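Long-range contacts in period circadian protein homolog 2 (Mus musculus, PDB 3GDI), which belongs to the mammalian circadian clock, where it probably regulates transcription and associates with partner proteins through its tandem PAS domains: residues A28-L33 and Q141-L146; I166-H171 and I263-V268; C175-V180 and T198-Q203. One frame throughout, in Å; residues are numbered along the deposited sequence.

Contact 1 of 3, residues A28-L33 and Q141-L146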
# COMPACT_ATOMS: atom_id res chain seq x y z
N ALA A 28 -2.39 21.59 17.30
CA ALA A 28 -2.89 20.32 17.79
C ALA A 28 -4.40 20.27 17.65
O ALA A 28 -5.06 21.30 17.64
CB ALA A 28 -2.48 20.13 19.24
N VAL A 29 -4.94 19.06 17.55
CA VAL A 29 -6.37 18.87 17.41
C VAL A 29 -6.78 17.48 17.88
O VAL A 29 -6.13 16.49 17.57
CB VAL A 29 -6.82 19.07 15.95
CG1 VAL A 29 -6.11 18.06 15.05
CG2 VAL A 29 -8.32 18.89 15.84
N ALA A 30 -7.87 17.43 18.65
CA ALA A 30 -8.39 16.17 19.17
C ALA A 30 -9.69 15.94 18.42
O ALA A 30 -10.55 16.81 18.38
CB ALA A 30 -8.65 16.28 20.66
N VAL A 31 -9.83 14.76 17.83
CA VAL A 31 -11.01 14.44 17.04
C VAL A 31 -11.74 13.19 17.52
O VAL A 31 -11.16 12.12 17.60
CB VAL A 31 -10.62 14.25 15.56
CG1 VAL A 31 -11.82 13.81 14.74
CG2 VAL A 31 -10.07 15.55 15.02
N SER A 32 -13.03 13.35 17.82
CA SER A 32 -13.84 12.23 18.28
C SER A 32 -13.71 11.08 17.30
O SER A 32 -13.99 11.24 16.12
CB SER A 32 -15.31 12.64 18.37
OG SER A 32 -16.14 11.50 18.54
N LEU A 33 -13.30 9.92 17.81
CA LEU A 33 -13.13 8.75 16.96
C LEU A 33 -14.48 8.22 16.48
O LEU A 33 -14.55 7.39 15.57
CB LEU A 33 -12.37 7.66 17.72
CG LEU A 33 -11.63 6.64 16.85
CD1 LEU A 33 -10.57 7.34 16.01
CD2 LEU A 33 -11.00 5.58 17.74
N GLN A 141 -14.80 8.58 26.58
CA GLN A 141 -14.71 8.29 25.15
C GLN A 141 -13.27 8.39 24.67
O GLN A 141 -12.55 9.33 25.01
CB GLN A 141 -15.55 9.28 24.35
CG GLN A 141 -15.06 10.72 24.44
CD GLN A 141 -15.32 11.51 23.18
OE1 GLN A 141 -14.74 11.24 22.13
NE2 GLN A 141 -16.20 12.50 23.28
N LEU A 142 -12.85 7.42 23.87
CA LEU A 142 -11.49 7.42 23.33
C LEU A 142 -11.50 8.00 21.92
O LEU A 142 -12.18 7.48 21.03
CB LEU A 142 -10.91 6.00 23.33
CG LEU A 142 -11.64 4.87 22.58
CD1 LEU A 142 -10.71 3.67 22.44
CD2 LEU A 142 -12.91 4.49 23.32
N CYS A 143 -10.74 9.07 21.72
CA CYS A 143 -10.66 9.74 20.43
C CYS A 143 -9.26 9.63 19.81
O CYS A 143 -8.60 8.60 19.90
CB CYS A 143 -11.08 11.21 20.55
SG CYS A 143 -9.85 12.30 21.31
N CYS A 144 -8.81 10.71 19.16
CA CYS A 144 -7.50 10.74 18.51
C CYS A 144 -6.93 12.15 18.43
O CYS A 144 -7.51 13.03 17.81
CB CYS A 144 -7.60 10.17 17.10
SG CYS A 144 -6.17 10.51 16.05
N LEU A 145 -5.79 12.37 19.07
CA LEU A 145 -5.16 13.68 19.03
C LEU A 145 -4.12 13.61 17.93
O LEU A 145 -3.62 12.53 17.61
CB LEU A 145 -4.52 14.01 20.38
CG LEU A 145 -4.02 15.45 20.55
CD1 LEU A 145 -3.96 15.79 22.02
CD2 LEU A 145 -2.65 15.62 19.91
N LEU A 146 -3.81 14.75 17.35
CA LEU A 146 -2.82 14.80 16.27
C LEU A 146 -2.00 16.06 16.29
O LEU A 146 -2.53 17.16 16.46
CB LEU A 146 -3.50 14.69 14.90
CG LEU A 146 -4.18 13.38 14.51
CD1 LEU A 146 -5.68 13.52 14.68
CD2 LEU A 146 -3.84 13.05 13.06
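Val29 and Leu146 face each other as a hydrogen-bonded pair in the antiparallel sheet of the PAS-A domain, where the first strand, 26-31, lies beside the last, 142-150, in the 2-1-5-4-3 order of the PAS fold. This end of the contact is tight. Leu146 N reaches Val29 O at 2.9 Å, while the return bond from Val29 N to Leu146 O is longer, 3.3 Å. With chi1 at 59°, the CG1 branch of Val29 sits between its own N and carbonyl carbon and comes within 4.3 Å of Leu146 CB. Ile38, Ile41 and Met125 add to this apolar face. On the other face Ala30 and Leu145 form a non-hydrogen-bonded pair, their CA atoms 4.1 Å apart. Val31 N then donates to Cys144 O in the straightest bond of the ladder (166°). Beyond it the pairing frays toward solvent. The bond from Cys144 N to Val31 O is weak, bent to 130°, and Cys143 CB presses to 3.1 Å from that same oxygen. Gln141 and Leu142 are exposed, and Ser32 OG is taken up by the backbone N atoms of Val34 and Ser35 in its own turn. At this looser end Leu33 CB, directed toward strand 142-150, rests 3.3 Å from Leu142 O.

Contact 2 of 3, residues I166-H171 and I263-V268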
# COMPACT_ATOMS: atom_id res chain seq x y z
N ILE A 166 17.84 14.33 -0.02
CA ILE A 166 17.77 12.92 -0.35
C ILE A 166 16.42 12.31 0.00
O ILE A 166 15.92 12.47 1.12
CB ILE A 166 18.86 12.13 0.43
CG1 ILE A 166 20.24 12.69 0.07
CG2 ILE A 166 18.77 10.62 0.13
CD1 ILE A 166 21.37 12.04 0.84
N PHE A 167 15.83 11.61 -0.95
CA PHE A 167 14.57 10.92 -0.70
C PHE A 167 14.60 9.57 -1.43
O PHE A 167 15.39 9.38 -2.35
CB PHE A 167 13.38 11.77 -1.17
CG PHE A 167 13.26 11.88 -2.64
CD1 PHE A 167 14.02 12.82 -3.34
CD2 PHE A 167 12.38 11.08 -3.34
CE1 PHE A 167 13.90 12.96 -4.72
CE2 PHE A 167 12.25 11.19 -4.72
CZ PHE A 167 13.00 12.14 -5.42
N THR A 168 13.76 8.64 -1.00
CA THR A 168 13.73 7.33 -1.64
C THR A 168 12.35 6.98 -2.19
O THR A 168 11.34 7.50 -1.74
CB THR A 168 14.16 6.21 -0.68
OG1 THR A 168 13.10 5.95 0.24
CG2 THR A 168 15.41 6.61 0.10
N THR A 169 12.33 6.09 -3.17
CA THR A 169 11.10 5.63 -3.78
C THR A 169 11.20 4.12 -3.90
O THR A 169 12.30 3.56 -4.07
CB THR A 169 10.91 6.20 -5.17
OG1 THR A 169 12.01 5.81 -6.00
CG2 THR A 169 10.82 7.71 -5.13
N THR A 170 10.05 3.46 -3.81
CA THR A 170 9.98 2.01 -3.94
C THR A 170 8.89 1.68 -4.95
O THR A 170 7.86 2.33 -4.97
CB THR A 170 9.61 1.36 -2.59
OG1 THR A 170 10.58 1.71 -1.61
CG2 THR A 170 9.56 -0.16 -2.72
N HIS A 171 9.13 0.71 -5.81
CA HIS A 171 8.09 0.32 -6.75
C HIS A 171 8.08 -1.18 -7.04
O HIS A 171 9.09 -1.87 -6.91
CB HIS A 171 8.13 1.16 -8.05
CG HIS A 171 9.36 1.01 -8.89
ND1 HIS A 171 10.44 1.86 -8.79
CD2 HIS A 171 9.62 0.21 -9.95
CE1 HIS A 171 11.30 1.60 -9.76
NE2 HIS A 171 10.83 0.60 -10.48
N ILE A 263 14.10 -0.38 -5.35
CA ILE A 263 14.24 0.78 -4.47
C ILE A 263 15.27 1.75 -4.99
O ILE A 263 16.35 1.35 -5.42
CB ILE A 263 14.67 0.39 -3.07
CG1 ILE A 263 15.79 -0.65 -3.14
CG2 ILE A 263 13.49 -0.12 -2.30
CD1 ILE A 263 16.24 -1.17 -1.79
N GLY A 264 14.95 3.04 -4.93
CA GLY A 264 15.87 4.05 -5.40
C GLY A 264 16.12 5.08 -4.32
O GLY A 264 15.22 5.46 -3.57
N ARG A 265 17.37 5.54 -4.22
CA ARG A 265 17.74 6.55 -3.24
C ARG A 265 18.18 7.72 -4.08
O ARG A 265 19.23 7.67 -4.71
CB ARG A 265 18.89 6.07 -2.38
CG ARG A 265 19.23 7.05 -1.28
CD ARG A 265 20.39 6.59 -0.49
NE ARG A 265 20.39 7.17 0.84
CZ ARG A 265 21.10 8.23 1.20
NH1 ARG A 265 21.88 8.83 0.31
NH2 ARG A 265 21.04 8.69 2.45
N HIS A 266 17.39 8.78 -4.06
CA HIS A 266 17.68 9.94 -4.87
C HIS A 266 18.28 11.15 -4.20
O HIS A 266 17.97 11.47 -3.05
CB HIS A 266 16.40 10.36 -5.59
CG HIS A 266 15.66 9.22 -6.21
ND1 HIS A 266 14.51 8.69 -5.66
CD2 HIS A 266 15.93 8.48 -7.31
CE1 HIS A 266 14.11 7.67 -6.40
NE2 HIS A 266 14.96 7.52 -7.40
N LYS A 267 19.13 11.84 -4.94
CA LYS A 267 19.77 13.05 -4.46
C LYS A 267 19.46 14.09 -5.52
O LYS A 267 19.85 13.94 -6.68
CB LYS A 267 21.28 12.84 -4.33
CG LYS A 267 21.94 13.76 -3.31
CD LYS A 267 22.70 14.91 -3.98
CE LYS A 267 23.99 14.41 -4.64
NZ LYS A 267 24.64 15.45 -5.48
N VAL A 268 18.73 15.13 -5.13
CA VAL A 268 18.40 16.16 -6.10
C VAL A 268 19.60 17.09 -6.21
O VAL A 268 19.94 17.82 -5.28
CB VAL A 268 17.10 16.94 -5.72
CG1 VAL A 268 16.64 16.56 -4.34
CG2 VAL A 268 17.31 18.44 -5.83
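Phe167 O accepts the shortest sound bond of this contact, 2.7 Å from His266 N. The pair belongs to the five-stranded antiparallel sheet of the second PAS domain, in which the first strand, 166-171, runs beside the last, 259-268. Phe167 N answers to His266 O, and a second two-bond ring joins Thr169 to Gly264, with Gly264 N 2.8 Å from Thr169 O. The face bearing Phe167, Thr169 and His266 is buried. A chi1 of 70° places CG of Phe167 between its own N and carbonyl carbon, which brings the ring nearer the neighbouring strand, and His266 CB lies over the ring face, 4.0 Å from the centroid and 22° off the normal, in a CH-pi contact. The two rings themselves meet obliquely, at 42°, and the His266 and Trp248 rings meet edge-to-face. The imidazole leans back along its own strand over Gly264. On the other face Thr170 OG1 comes 3.5 Å from Ile263 CG2, and Ile263 and Arg265 also pack on Pro254 and Trp255 of the second subunit. Arg265 stays extended from CG to NE and brings its guanidinium flat across Ile166, whose CG2 stands 3.5 Å above the centre of the group while CD1 reaches 3.3 Å from Arg265 NH1.

Contact 3 of 3, residues C175-V180 and T198-Q203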
# COMPACT_ATOMS: atom_id res chain seq x y z
N CYS A 175 5.89 -1.61 -12.09
CA CYS A 175 6.29 -0.21 -12.16
C CYS A 175 5.36 0.87 -11.61
O CYS A 175 5.37 2.00 -12.10
CB CYS A 175 6.67 0.15 -13.59
SG CYS A 175 8.22 -0.62 -14.11
N LEU A 176 4.55 0.52 -10.61
CA LEU A 176 3.68 1.48 -9.95
C LEU A 176 4.34 1.74 -8.59
O LEU A 176 4.78 0.80 -7.93
CB LEU A 176 2.29 0.89 -9.72
CG LEU A 176 1.25 0.92 -10.83
CD1 LEU A 176 1.94 0.99 -12.19
CD2 LEU A 176 0.35 -0.31 -10.70
N PHE A 177 4.42 3.00 -8.18
CA PHE A 177 5.04 3.31 -6.88
C PHE A 177 4.40 2.47 -5.79
O PHE A 177 3.22 2.14 -5.88
CB PHE A 177 4.84 4.79 -6.52
CG PHE A 177 5.69 5.74 -7.32
CD1 PHE A 177 7.08 5.73 -7.19
CD2 PHE A 177 5.11 6.63 -8.21
CE1 PHE A 177 7.88 6.60 -7.94
CE2 PHE A 177 5.90 7.51 -8.96
CZ PHE A 177 7.30 7.49 -8.82
N GLN A 178 5.17 2.11 -4.77
CA GLN A 178 4.63 1.34 -3.65
C GLN A 178 4.68 2.24 -2.41
O GLN A 178 3.86 2.12 -1.49
CB GLN A 178 5.46 0.07 -3.41
CG GLN A 178 4.98 -0.77 -2.23
CD GLN A 178 5.62 -0.34 -0.91
OE1 GLN A 178 5.10 -0.63 0.19
NE2 GLN A 178 6.75 0.34 -1.00
N ALA A 179 5.67 3.12 -2.40
CA ALA A 179 5.85 4.05 -1.31
C ALA A 179 6.85 5.10 -1.72
O ALA A 179 7.64 4.90 -2.64
CB ALA A 179 6.35 3.32 -0.08
N VAL A 180 6.76 6.23 -1.03
CA VAL A 180 7.65 7.36 -1.23
C VAL A 180 7.95 7.75 0.21
O VAL A 180 7.04 7.83 1.03
CB VAL A 180 6.93 8.52 -1.93
CG1 VAL A 180 7.92 9.60 -2.24
CG2 VAL A 180 6.26 8.03 -3.20
N THR A 198 0.71 4.78 -8.91
CA THR A 198 0.71 5.43 -10.22
C THR A 198 1.99 5.04 -10.96
O THR A 198 2.99 4.67 -10.34
CB THR A 198 0.61 6.96 -10.08
OG1 THR A 198 1.86 7.50 -9.65
CG2 THR A 198 -0.46 7.32 -9.05
N PRO A 199 1.99 5.12 -12.30
CA PRO A 199 3.18 4.76 -13.07
C PRO A 199 4.40 5.58 -12.72
O PRO A 199 4.36 6.80 -12.71
CB PRO A 199 2.75 4.98 -14.53
CG PRO A 199 1.25 4.81 -14.49
CD PRO A 199 0.90 5.55 -13.20
N VAL A 200 5.49 4.88 -12.45
CA VAL A 200 6.76 5.52 -12.14
C VAL A 200 7.20 6.34 -13.35
O VAL A 200 7.60 7.49 -13.22
CB VAL A 200 7.84 4.45 -11.89
CG1 VAL A 200 9.22 5.08 -11.83
CG2 VAL A 200 7.51 3.70 -10.60
N LEU A 201 7.11 5.73 -14.52
CA LEU A 201 7.52 6.35 -15.77
C LEU A 201 6.83 7.66 -16.12
O LEU A 201 7.39 8.49 -16.83
CB LEU A 201 7.35 5.36 -16.92
CG LEU A 201 8.60 4.53 -17.24
CD1 LEU A 201 9.21 4.06 -15.95
CD2 LEU A 201 8.23 3.36 -18.14
N VAL A 202 5.62 7.84 -15.62
CA VAL A 202 4.87 9.06 -15.89
C VAL A 202 5.58 10.28 -15.31
O VAL A 202 5.63 11.34 -15.94
CB VAL A 202 3.40 8.92 -15.36
CG1 VAL A 202 2.86 10.24 -14.86
CG2 VAL A 202 2.53 8.42 -16.49
N GLN A 203 6.15 10.13 -14.12
CA GLN A 203 6.85 11.23 -13.46
C GLN A 203 8.20 11.56 -14.10
O GLN A 203 8.77 12.60 -13.83
CB GLN A 203 7.09 10.91 -11.99
CG GLN A 203 5.83 10.66 -11.21
CD GLN A 203 4.86 11.81 -11.29
OE1 GLN A 203 5.25 12.97 -11.28
NE2 GLN A 203 3.57 11.50 -11.35
O HOH W 1 5.48 3.19 -15.08
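Cys175 and Leu176, leading into strand 177-180, meet Thr198 to Val200 through a single backbone bridge at Leu176 and Pro199, with Val200 N donating to Cys175 O (2.9 Å, 169°) and Phe177 N to Thr198 O (3.1 Å). The site belongs to the second PAS domain, where the outer strand of the sheet meets the short helical turn at about 200-203. Cys175 O takes a second hydrogen bond from a water, which in turn accepts from Leu201 N. Packing beside this oxygen is tight, with Val200 CG2 3.1 Å from Cys175 O. Phe177 carries the side-chain packing. Its chi1 of -73° puts CG anti to the carbonyl carbon and swings the ring toward the helix. Val200 CG2 stands over the ring centre, 4.0 Å from the centroid and 12° off the normal, a CH-pi contact. Two groups come up at the ring's edge in its plane: Thr198 OG1, 3.7 Å from Phe177 CD2 and hydrogen-bonded to Leu195 O, and Gln203 CG, 3.9 Å from Phe177 CE2. Phe234 and Thr169 also touch the ring. Trimmed to an alanine here, the side chain would probably leave Val200 CG2 without its aromatic face and a gap beside Gln203 CG. Tyr80 of the second subunit packs on Thr198 and Pro199, placing these two residues at the subunit interface. Hydrogen bonds, one water among them, thus engage Cys175 O, Thr198 O and the N atoms of Phe177, Val200 and Leu201, while a buried aromatic ring packs the helical turn against the strand, which is consistent with holding it in place.

From the N terminus, contact 1 comes first: it joins the opening and closing strands of the PAS-A sheet and closes a loop of 107 residues. The chain then passes into the second PAS domain, where contact 2 repeats that plan, tying strand 166-171 to strand 259-268 across 91 residues. Contact 3 falls wholly within this second loop and closes a much shorter one of 17 residues, fastening the outer strand 177-180 to helix 200-203. Contacts 2 and 3 touch because their strands are sheet neighbours: Thr170 meets Gln178 and Ala179 at a classic beta bulge. Contact 1 stands apart, its nearest atoms about 22 Å from contact 2 and about 17 Å from contact 3.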